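Local atomic coordinates of UDP-glucose 6-dehydrogenase (Pyrobaculum islandicum, PDB entry 3VTF), a protein that probably oxidises UDP-glucose to UDP-glucuronate, using two molecules of NAD(+) for each sugar converted. Residues A[165-177]-A[191-205]. Numbering follows the deposited sequence.
Sequences GVKFSVASNPEFL and RIVIGAGDERAASFL. With UPG (uridine-5'-diphosphate-glucose), chain B.
Strands 169-172 and 192-196 pair antiparallel in the mixed sheet of the NAD-binding domain. Ser172 and Gly195 form a hydrogen-bonded pair. Gly195 N reaches Ser172 O at 2.6 Å, and Ser172 N returns a bond to Gly195 O. Beyond this pair Gly197 N bonds to Val170 O, where the second strand gives way to helix 199-208.

Asp198 is the N-cap of that helix, and its two carboxylate oxygens do different work. Asp198 OD1 accepts from Ala201 N at 2.7 Å, a nearly straight bond (167°). Asp198 OD2 accepts a hydrogen bond from Ser169 OG through its syn lone pair, at 2.5 Å. The aspartate CG sits between its backbone N and carbonyl carbon (chi1 57°), which turns the carboxylate back over the helix start. Ser169 OG is also hydrogen-bonded to Trp137. An alanine in place of Asp198 would probably leave Ala201 N without its cap and Ser169 OG without its acceptor. One turn after Ala201, Leu205 CD1 packs on Ala171 CB at 3.6 Å.

On its other side 169-172 runs parallel to 139-142, so the direction reverses at 192-196, which 216-219 follows in parallel at the edge of this Rossmann-type sheet. Past the paired residues a water joins the two segments, donating to Pro174 O and accepting from Val193 N. Val193 CB meets Pro174 CG, and Val193 CG2 approaches Phe176 CE2 at 3.9 Å.

The guanidinium of Arg191 lies over one face of the Phe176 ring, planes 28° apart, a cation-pi stack with Arg191 NH1 3.4 Å from Phe176 CG. Arg191 NE bonds to Ala262 O of the second subunit. The backbone beside this stack holds the substrate: UPG O3' donates to Phe176 O, and UPG O4' to Leu177 O at 2.8 Å.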
ATOM      1  N   GLY A 165       1.779  41.287 -20.002  1.00 25.33           N
ATOM      2  CA  GLY A 165       0.336  41.402 -20.277  1.00 25.45           C
ATOM      3  C   GLY A 165      -0.198  40.443 -21.305  1.00 26.81           C
ATOM      4  O   GLY A 165      -1.405  40.433 -21.593  1.00 26.70           O
ATOM      5  N   VAL A 166       0.670  39.592 -21.869  1.00 23.52           N
ATOM      6  CA  VAL A 166       0.162  38.581 -22.817  1.00 23.32           C
ATOM      7  C   VAL A 166      -0.554  37.490 -22.033  1.00 24.78           C
ATOM      8  O   VAL A 166       0.005  37.019 -21.033  1.00 28.24           O
ATOM      9  CB  VAL A 166       1.311  37.986 -23.647  1.00 25.63           C
ATOM     10  CG1 VAL A 166       0.828  36.862 -24.568  1.00 25.89           C
ATOM     11  CG2 VAL A 166       2.030  39.107 -24.418  1.00 28.28           C
ATOM     12  N   LYS A 167      -1.754  37.101 -22.497  1.00 26.67           N
ATOM     13  CA  LYS A 167      -2.605  36.068 -21.835  1.00 29.62           C
ATOM     14  C   LYS A 167      -1.950  34.643 -22.003  1.00 27.56           C
ATOM     15  O   LYS A 167      -1.254  34.379 -22.991  1.00 25.97           O
ATOM     16  CB  LYS A 167      -4.020  36.048 -22.423  1.00 30.69           C
ATOM     17  CG  LYS A 167      -4.066  35.346 -23.803  1.00 46.99           C
ATOM     18  CD  LYS A 167      -5.450  35.134 -24.461  1.00 45.06           C
ATOM     19  CE  LYS A 167      -5.248  35.170 -25.974  1.00 44.94           C
ATOM     20  NZ  LYS A 167      -6.128  34.325 -26.824  1.00 55.43           N
ATOM     21  N   PHE A 168      -2.126  33.776 -20.999  1.00 24.69           N
ATOM     22  CA  PHE A 168      -1.566  32.414 -21.081  1.00 23.54           C
ATOM     23  C   PHE A 168      -2.341  31.537 -20.169  1.00 23.55           C
ATOM     24  O   PHE A 168      -3.163  32.044 -19.374  1.00 22.70           O
ATOM     25  CB  PHE A 168      -0.059  32.426 -20.651  1.00 24.48           C
ATOM     26  CG  PHE A 168       0.174  32.825 -19.221  1.00 24.35           C
ATOM     27  CD1 PHE A 168       0.239  31.824 -18.238  1.00 22.58           C
ATOM     28  CD2 PHE A 168       0.339  34.167 -18.839  1.00 24.72           C
ATOM     29  CE1 PHE A 168       0.519  32.106 -16.959  1.00 20.41           C
ATOM     30  CE2 PHE A 168       0.567  34.493 -17.513  1.00 25.62           C
ATOM     31  CZ  PHE A 168       0.643  33.447 -16.550  1.00 24.54           C
ATOM     32  N   SER A 169      -2.116  30.246 -20.286  1.00 20.61           N
ATOM     33  CA  SER A 169      -2.782  29.287 -19.383  1.00 21.96           C
ATOM     34  C   SER A 169      -1.728  28.373 -18.794  1.00 21.11           C
ATOM     35  O   SER A 169      -0.567  28.403 -19.232  1.00 21.10           O
ATOM     36  CB  SER A 169      -3.820  28.429 -20.167  1.00 21.70           C
ATOM     37  OG  SER A 169      -4.849  29.230 -20.752  1.00 26.27           O
ATOM     38  N   VAL A 170      -2.090  27.670 -17.705  1.00 22.23           N
ATOM     39  CA  VAL A 170      -1.114  26.868 -16.938  1.00 19.79           C
ATOM     40  C   VAL A 170      -1.792  25.490 -16.796  1.00 23.27           C
ATOM     41  O   VAL A 170      -3.042  25.351 -16.897  1.00 21.46           O
ATOM     42  CB  VAL A 170      -0.773  27.412 -15.533  1.00 22.76           C
ATOM     43  CG1 VAL A 170      -0.084  28.792 -15.649  1.00 23.28           C
ATOM     44  CG2 VAL A 170      -2.039  27.530 -14.644  1.00 22.43           C
ATOM     45  N   ALA A 171      -0.978  24.475 -16.522  1.00 18.76           N
ATOM     46  CA  ALA A 171      -1.489  23.174 -16.241  1.00 18.46           C
ATOM     47  C   ALA A 171      -0.408  22.398 -15.494  1.00 17.62           C
ATOM     48  O   ALA A 171       0.790  22.526 -15.830  1.00 18.05           O
ATOM     49  CB  ALA A 171      -1.832  22.406 -17.537  1.00 21.51           C
ATOM     50  N   SER A 172      -0.830  21.532 -14.599  1.00 15.87           N
ATOM     51  CA  SER A 172       0.087  20.579 -13.951  1.00 17.33           C
ATOM     52  C   SER A 172      -0.147  19.260 -14.766  1.00 17.87           C
ATOM     53  O   SER A 172      -1.283  18.878 -15.044  1.00 20.53           O
ATOM     54  CB  SER A 172      -0.398  20.375 -12.508  1.00 21.27           C
ATOM     55  OG  SER A 172       0.202  19.196 -11.964  1.00 25.22           O
ATOM     56  N   ASN A 173       0.934  18.619 -15.177  1.00 18.64           N
ATOM     57  CA  ASN A 173       0.850  17.367 -15.945  1.00 17.65           C
ATOM     58  C   ASN A 173       2.002  16.513 -15.395  1.00 17.52           C
ATOM     59  O   ASN A 173       3.157  16.497 -15.917  1.00 18.08           O
ATOM     60  CB  ASN A 173       1.022  17.686 -17.469  1.00 19.98           C
ATOM     61  CG  ASN A 173       1.073  16.420 -18.336  1.00 23.89           C
ATOM     62  OD1 ASN A 173       0.416  15.344 -18.036  1.00 25.88           O
ATOM     63  ND2 ASN A 173       1.872  16.488 -19.359  1.00 21.77           N
ATOM     64  N   PRO A 174       1.749  15.876 -14.245  1.00 15.92           N
ATOM     65  CA  PRO A 174       2.867  15.232 -13.606  1.00 18.87           C
ATOM     66  C   PRO A 174       3.412  14.078 -14.427  1.00 20.31           C
ATOM     67  O   PRO A 174       2.731  13.584 -15.384  1.00 24.83           O
ATOM     68  CB  PRO A 174       2.269  14.679 -12.289  1.00 19.41           C
ATOM     69  CG  PRO A 174       0.787  14.751 -12.438  1.00 23.88           C
ATOM     70  CD  PRO A 174       0.529  15.907 -13.389  1.00 16.00           C
ATOM     71  N   GLU A 175       4.618  13.687 -14.084  1.00 23.52           N
ATOM     72  CA  GLU A 175       5.252  12.591 -14.859  1.00 28.98           C
ATOM     73  C   GLU A 175       5.491  11.415 -13.950  1.00 23.37           C
ATOM     74  O   GLU A 175       5.556  11.587 -12.728  1.00 20.74           O
ATOM     75  CB  GLU A 175       6.533  13.087 -15.500  1.00 31.01           C
ATOM     76  CG  GLU A 175       7.480  13.673 -14.467  1.00 31.89           C
ATOM     77  CD  GLU A 175       8.249  12.594 -13.770  1.00 34.64           C
ATOM     78  OE1 GLU A 175       8.426  11.456 -14.370  1.00 38.75           O
ATOM     79  OE2 GLU A 175       8.683  12.854 -12.639  1.00 38.27           O
ATOM     80  N   PHE A 176       5.452  10.220 -14.524  1.00 21.17           N
ATOM     81  CA  PHE A 176       5.483   9.008 -13.772  1.00 24.40           C
ATOM     82  C   PHE A 176       6.509   8.044 -14.342  1.00 25.32           C
ATOM     83  O   PHE A 176       6.478   6.847 -13.974  1.00 34.28           O
ATOM     84  CB  PHE A 176       4.092   8.363 -13.819  1.00 26.35           C
ATOM     85  CG  PHE A 176       3.012   9.208 -13.183  1.00 23.74           C
ATOM     86  CD1 PHE A 176       2.974   9.399 -11.786  1.00 22.57           C
ATOM     87  CD2 PHE A 176       2.074   9.859 -13.982  1.00 23.08           C
ATOM     88  CE1 PHE A 176       1.985  10.196 -11.180  1.00 20.21           C
ATOM     89  CE2 PHE A 176       1.064  10.637 -13.384  1.00 23.30           C
ATOM     90  CZ  PHE A 176       1.053  10.827 -11.987  1.00 21.20           C
ATOM     91  N   LEU A 177       7.441   8.574 -15.143  1.00 21.78           N
ATOM     92  CA  LEU A 177       8.472   7.807 -15.806  1.00 26.66           C
ATOM     93  C   LEU A 177       9.369   7.158 -14.737  1.00 31.15           C
ATOM     94  O   LEU A 177       9.814   7.836 -13.830  1.00 28.54           O
ATOM     95  CB  LEU A 177       9.380   8.773 -16.644  1.00 24.03           C
ATOM     96  CG  LEU A 177       8.608   9.537 -17.783  1.00 23.75           C
ATOM     97  CD1 LEU A 177       9.661  10.055 -18.737  1.00 20.89           C
ATOM     98  CD2 LEU A 177       7.579   8.652 -18.538  1.00 24.29           C
ATOM     99  N   ARG A 191      -1.435   5.926 -16.921  1.00 18.73           N
ATOM    100  CA  ARG A 191      -2.490   6.921 -17.020  1.00 19.75           C
ATOM    101  C   ARG A 191      -1.787   8.292 -17.260  1.00 21.06           C
ATOM    102  O   ARG A 191      -0.582   8.403 -17.065  1.00 21.54           O
ATOM    103  CB  ARG A 191      -3.404   7.012 -15.794  1.00 21.42           C
ATOM    104  CG  ARG A 191      -2.822   7.644 -14.522  1.00 20.91           C
ATOM    105  CD  ARG A 191      -1.675   6.741 -14.019  1.00 21.03           C
ATOM    106  NE  ARG A 191      -1.478   6.988 -12.549  1.00 24.80           N
ATOM    107  CZ  ARG A 191      -0.306   6.911 -11.912  1.00 23.16           C
ATOM    108  NH1 ARG A 191       0.860   6.633 -12.561  1.00 20.25           N
ATOM    109  NH2 ARG A 191      -0.301   7.147 -10.588  1.00 20.68           N
ATOM    110  N   ILE A 192      -2.522   9.234 -17.827  1.00 19.81           N
ATOM    111  CA  ILE A 192      -2.053  10.609 -18.045  1.00 20.19           C
ATOM    112  C   ILE A 192      -2.893  11.521 -17.196  1.00 20.87           C
ATOM    113  O   ILE A 192      -4.165  11.453 -17.233  1.00 21.65           O
ATOM    114  CB  ILE A 192      -2.205  10.967 -19.565  1.00 22.62           C
ATOM    115  CG1 ILE A 192      -1.147  10.213 -20.351  1.00 24.26           C
ATOM    116  CG2 ILE A 192      -1.996  12.488 -19.767  1.00 20.22           C
ATOM    117  CD1 ILE A 192      -1.425  10.233 -21.864  1.00 27.47           C
ATOM    118  N   VAL A 193      -2.251  12.345 -16.346  1.00 21.03           N
ATOM    119  CA  VAL A 193      -2.986  13.189 -15.449  1.00 19.46           C
ATOM    120  C   VAL A 193      -2.790  14.640 -15.914  1.00 22.02           C
ATOM    121  O   VAL A 193      -1.646  15.121 -16.054  1.00 20.06           O
ATOM    122  CB  VAL A 193      -2.414  13.056 -14.013  1.00 22.70           C
ATOM    123  CG1 VAL A 193      -3.097  14.065 -13.075  1.00 25.70           C
ATOM    124  CG2 VAL A 193      -2.690  11.626 -13.501  1.00 23.27           C
ATOM    125  N   ILE A 194      -3.890  15.314 -16.190  1.00 19.69           N
ATOM    126  CA  ILE A 194      -3.856  16.684 -16.667  1.00 20.56           C
ATOM    127  C   ILE A 194      -4.589  17.552 -15.661  1.00 21.30           C
ATOM    128  O   ILE A 194      -5.790  17.477 -15.545  1.00 23.98           O
ATOM    129  CB  ILE A 194      -4.553  16.800 -18.042  1.00 22.84           C
ATOM    130  CG1 ILE A 194      -3.768  16.062 -19.118  1.00 24.82           C
ATOM    131  CG2 ILE A 194      -4.722  18.247 -18.451  1.00 26.00           C
ATOM    132  CD1 ILE A 194      -4.610  15.618 -20.282  1.00 27.20           C
ATOM    133  N   GLY A 195      -3.862  18.383 -14.936  1.00 20.87           N
ATOM    134  CA  GLY A 195      -4.503  19.323 -14.048  1.00 21.58           C
ATOM    135  C   GLY A 195      -4.527  20.677 -14.717  1.00 23.86           C
ATOM    136  O   GLY A 195      -3.604  21.442 -14.570  1.00 23.47           O
ATOM    137  N   ALA A 196      -5.612  20.952 -15.427  1.00 23.88           N
ATOM    138  CA  ALA A 196      -5.706  22.117 -16.283  1.00 20.16           C
ATOM    139  C   ALA A 196      -6.196  23.323 -15.527  1.00 24.24           C
ATOM    140  O   ALA A 196      -7.136  23.232 -14.772  1.00 22.57           O
ATOM    141  CB  ALA A 196      -6.613  21.838 -17.464  1.00 24.76           C
ATOM    142  N   GLY A 197      -5.540  24.452 -15.737  1.00 20.47           N
ATOM    143  CA  GLY A 197      -5.984  25.678 -15.104  1.00 25.08           C
ATOM    144  C   GLY A 197      -7.246  26.194 -15.834  1.00 29.20           C
ATOM    145  O   GLY A 197      -7.979  26.948 -15.263  1.00 29.65           O
ATOM    146  N   ASP A 198      -7.511  25.796 -17.076  1.00 23.28           N
ATOM    147  CA  ASP A 198      -8.815  26.170 -17.742  1.00 28.74           C
ATOM    148  C   ASP A 198      -9.111  25.185 -18.836  1.00 28.01           C
ATOM    149  O   ASP A 198      -8.286  24.309 -19.105  1.00 23.30           O
ATOM    150  CB  ASP A 198      -8.759  27.596 -18.331  1.00 28.32           C
ATOM    151  CG  ASP A 198      -7.588  27.777 -19.341  1.00 30.06           C
ATOM    152  OD1 ASP A 198      -7.278  26.876 -20.071  1.00 31.92           O
ATOM    153  OD2 ASP A 198      -6.902  28.782 -19.320  1.00 37.56           O
ATOM    154  N   GLU A 199     -10.254  25.348 -19.529  1.00 23.57           N
ATOM    155  CA  GLU A 199     -10.654  24.434 -20.607  1.00 29.12           C
ATOM    156  C   GLU A 199      -9.707  24.399 -21.788  1.00 27.90           C
ATOM    157  O   GLU A 199      -9.485  23.345 -22.406  1.00 26.71           O
ATOM    158  CB  GLU A 199     -12.099  24.792 -21.115  1.00 35.27           C
ATOM    159  CG  GLU A 199     -12.734  23.764 -22.029  1.00 54.90           C
ATOM    160  CD  GLU A 199     -12.529  22.347 -21.496  1.00 66.10           C
ATOM    161  OE1 GLU A 199     -13.065  22.066 -20.386  1.00 87.90           O
ATOM    162  OE2 GLU A 199     -11.815  21.533 -22.159  1.00 53.48           O
ATOM    163  N   ARG A 200      -9.159  25.551 -22.117  1.00 27.39           N
ATOM    164  CA  ARG A 200      -8.304  25.601 -23.285  1.00 30.04           C
ATOM    165  C   ARG A 200      -7.039  24.796 -22.997  1.00 25.62           C
ATOM    166  O   ARG A 200      -6.567  24.119 -23.885  1.00 24.79           O
ATOM    167  CB  ARG A 200      -7.897  27.037 -23.577  1.00 26.89           C
ATOM    168  CG  ARG A 200      -7.218  27.214 -24.927  1.00 30.10           C
ATOM    169  CD  ARG A 200      -6.963  28.685 -25.207  1.00 27.80           C
ATOM    170  NE  ARG A 200      -6.218  28.842 -26.460  1.00 27.80           N
ATOM    171  CZ  ARG A 200      -5.978  30.011 -27.049  1.00 31.21           C
ATOM    172  NH1 ARG A 200      -6.428  31.110 -26.498  1.00 27.59           N
ATOM    173  NH2 ARG A 200      -5.314  30.049 -28.227  1.00 27.09           N
ATOM    174  N   ALA A 201      -6.510  24.882 -21.759  1.00 23.70           N
ATOM    175  CA  ALA A 201      -5.345  24.032 -21.362  1.00 25.12           C
ATOM    176  C   ALA A 201      -5.656  22.541 -21.506  1.00 22.22           C
ATOM    177  O   ALA A 201      -4.853  21.812 -22.019  1.00 23.68           O
ATOM    178  CB  ALA A 201      -4.930  24.350 -19.928  1.00 21.69           C
ATOM    179  N   ALA A 202      -6.774  22.102 -20.938  1.00 22.25           N
ATOM    180  CA  ALA A 202      -7.203  20.707 -21.004  1.00 23.39           C
ATOM    181  C   ALA A 202      -7.358  20.207 -22.421  1.00 23.31           C
ATOM    182  O   ALA A 202      -6.799  19.161 -22.821  1.00 23.44           O
ATOM    183  CB  ALA A 202      -8.513  20.524 -20.201  1.00 23.78           C
ATOM    184  N   SER A 203      -8.037  20.995 -23.244  1.00 23.25           N
ATOM    185  CA  SER A 203      -8.192  20.548 -24.637  1.00 24.35           C
ATOM    186  C   SER A 203      -6.829  20.502 -25.388  1.00 23.96           C
ATOM    187  O   SER A 203      -6.548  19.595 -26.217  1.00 26.26           O
ATOM    188  CB  SER A 203      -9.213  21.538 -25.294  1.00 30.21           C
ATOM    189  OG  SER A 203      -9.134  21.256 -26.643  1.00 37.34           O
ATOM    190  N   PHE A 204      -5.936  21.463 -25.112  1.00 23.71           N
ATOM    191  CA  PHE A 204      -4.623  21.454 -25.784  1.00 23.10           C
ATOM    192  C   PHE A 204      -3.821  20.184 -25.419  1.00 19.80           C
ATOM    193  O   PHE A 204      -3.293  19.491 -26.274  1.00 22.25           O
ATOM    194  CB  PHE A 204      -3.835  22.672 -25.354  1.00 21.96           C
ATOM    195  CG  PHE A 204      -2.582  22.883 -26.146  1.00 22.39           C
ATOM    196  CD1 PHE A 204      -2.545  23.831 -27.183  1.00 25.01           C
ATOM    197  CD2 PHE A 204      -1.399  22.146 -25.854  1.00 24.47           C
ATOM    198  CE1 PHE A 204      -1.358  24.014 -27.929  1.00 30.22           C
ATOM    199  CE2 PHE A 204      -0.190  22.372 -26.586  1.00 25.72           C
ATOM    200  CZ  PHE A 204      -0.180  23.292 -27.613  1.00 26.14           C
ATOM    201  N   LEU A 205      -3.785  19.839 -24.133  1.00 20.75           N
ATOM    202  CA  LEU A 205      -2.985  18.630 -23.723  1.00 21.35           C
ATOM    203  C   LEU A 205      -3.664  17.341 -24.174  1.00 20.23           C
ATOM    204  O   LEU A 205      -3.000  16.364 -24.498  1.00 22.99           O
ATOM    205  CB  LEU A 205      -2.786  18.640 -22.169  1.00 20.35           C
ATOM    206  CG  LEU A 205      -1.840  19.780 -21.753  1.00 17.37           C
ATOM    207  CD1 LEU A 205      -1.786  19.966 -20.238  1.00 19.27           C
ATOM    208  CD2 LEU A 205      -0.471  19.384 -22.234  1.00 20.36           C
TER
HETATM  209  N1  UPG B1001      13.116  -0.319  -4.544  1.00 23.90           N
HETATM  210  C2  UPG B1001      13.092  -1.174  -3.402  1.00 23.29           C
HETATM  211  N3  UPG B1001      12.190  -2.157  -3.351  1.00 22.31           N
HETATM  212  C4  UPG B1001      11.249  -2.290  -4.361  1.00 24.34           C
HETATM  213  C5  UPG B1001      11.219  -1.434  -5.516  1.00 23.78           C
HETATM  214  C6  UPG B1001      12.181  -0.403  -5.535  1.00 22.90           C
HETATM  215  O2  UPG B1001      13.923  -1.043  -2.449  1.00 22.06           O
HETATM  216  O4  UPG B1001      10.373  -3.211  -4.243  1.00 22.33           O
HETATM  217  C1C UPG B1001      14.134   0.757  -4.494  1.00 22.68           C
HETATM  218  C2C UPG B1001      14.982   0.722  -5.751  1.00 25.70           C
HETATM  219  O2C UPG B1001      16.127  -0.115  -5.610  1.00 23.54           O
HETATM  220  C3C UPG B1001      15.395   2.203  -5.904  1.00 25.06           C
HETATM  221  C4C UPG B1001      14.205   2.983  -5.344  1.00 21.74           C
HETATM  222  O4C UPG B1001      13.412   2.001  -4.641  1.00 23.46           O
HETATM  223  O3C UPG B1001      16.493   2.485  -4.995  1.00 24.60           O
HETATM  224  C5C UPG B1001      13.322   3.632  -6.437  1.00 26.48           C
HETATM  225  O5C UPG B1001      13.158   2.671  -7.486  1.00 26.47           O
HETATM  226  PA  UPG B1001      12.259   3.084  -8.853  1.00 30.73           P
HETATM  227  O1A UPG B1001      10.773   3.372  -8.462  1.00 25.13           O
HETATM  228  O2A UPG B1001      12.650   2.106  -9.990  1.00 33.07           O
HETATM  229  O3A UPG B1001      13.112   4.371  -9.310  1.00 29.60           O
HETATM  230  PB  UPG B1001      12.667   5.822  -9.934  1.00 31.34           P
HETATM  231  O1B UPG B1001      13.283   5.925 -11.306  1.00 32.13           O
HETATM  232  O2B UPG B1001      13.275   6.664  -8.785  1.00 33.54           O
HETATM  233  O3B UPG B1001      11.091   5.910 -10.166  1.00 28.67           O
HETATM  234  C1' UPG B1001      10.229   6.575  -9.193  1.00 28.03           C
HETATM  235  C2' UPG B1001       8.818   6.097  -9.457  1.00 26.37           C
HETATM  236  C3' UPG B1001       8.343   6.716 -10.793  1.00 27.25           C
HETATM  237  C4' UPG B1001       8.468   8.253 -10.667  1.00 28.37           C
HETATM  238  C5' UPG B1001      10.003   8.602 -10.522  1.00 27.96           C
HETATM  239  C6' UPG B1001      10.355  10.095 -10.332  1.00 27.79           C
HETATM  240  O2' UPG B1001       9.082   4.649  -9.623  1.00 25.44           O
HETATM  241  O3' UPG B1001       6.998   6.323 -10.977  1.00 25.38           O
HETATM  242  O4' UPG B1001       8.022   8.815 -11.920  1.00 29.95           O
HETATM  243  O5' UPG B1001      10.338   7.998  -9.240  1.00 31.91           O
HETATM  244  O6' UPG B1001       9.261  10.775  -9.671  1.00 23.12           O
HETATM  245  O   HOH W   1      -4.934  28.755 -16.659  1.00 19.36           O
HETATM  246  O   HOH W   2       0.679  12.381 -16.419  1.00 22.15           O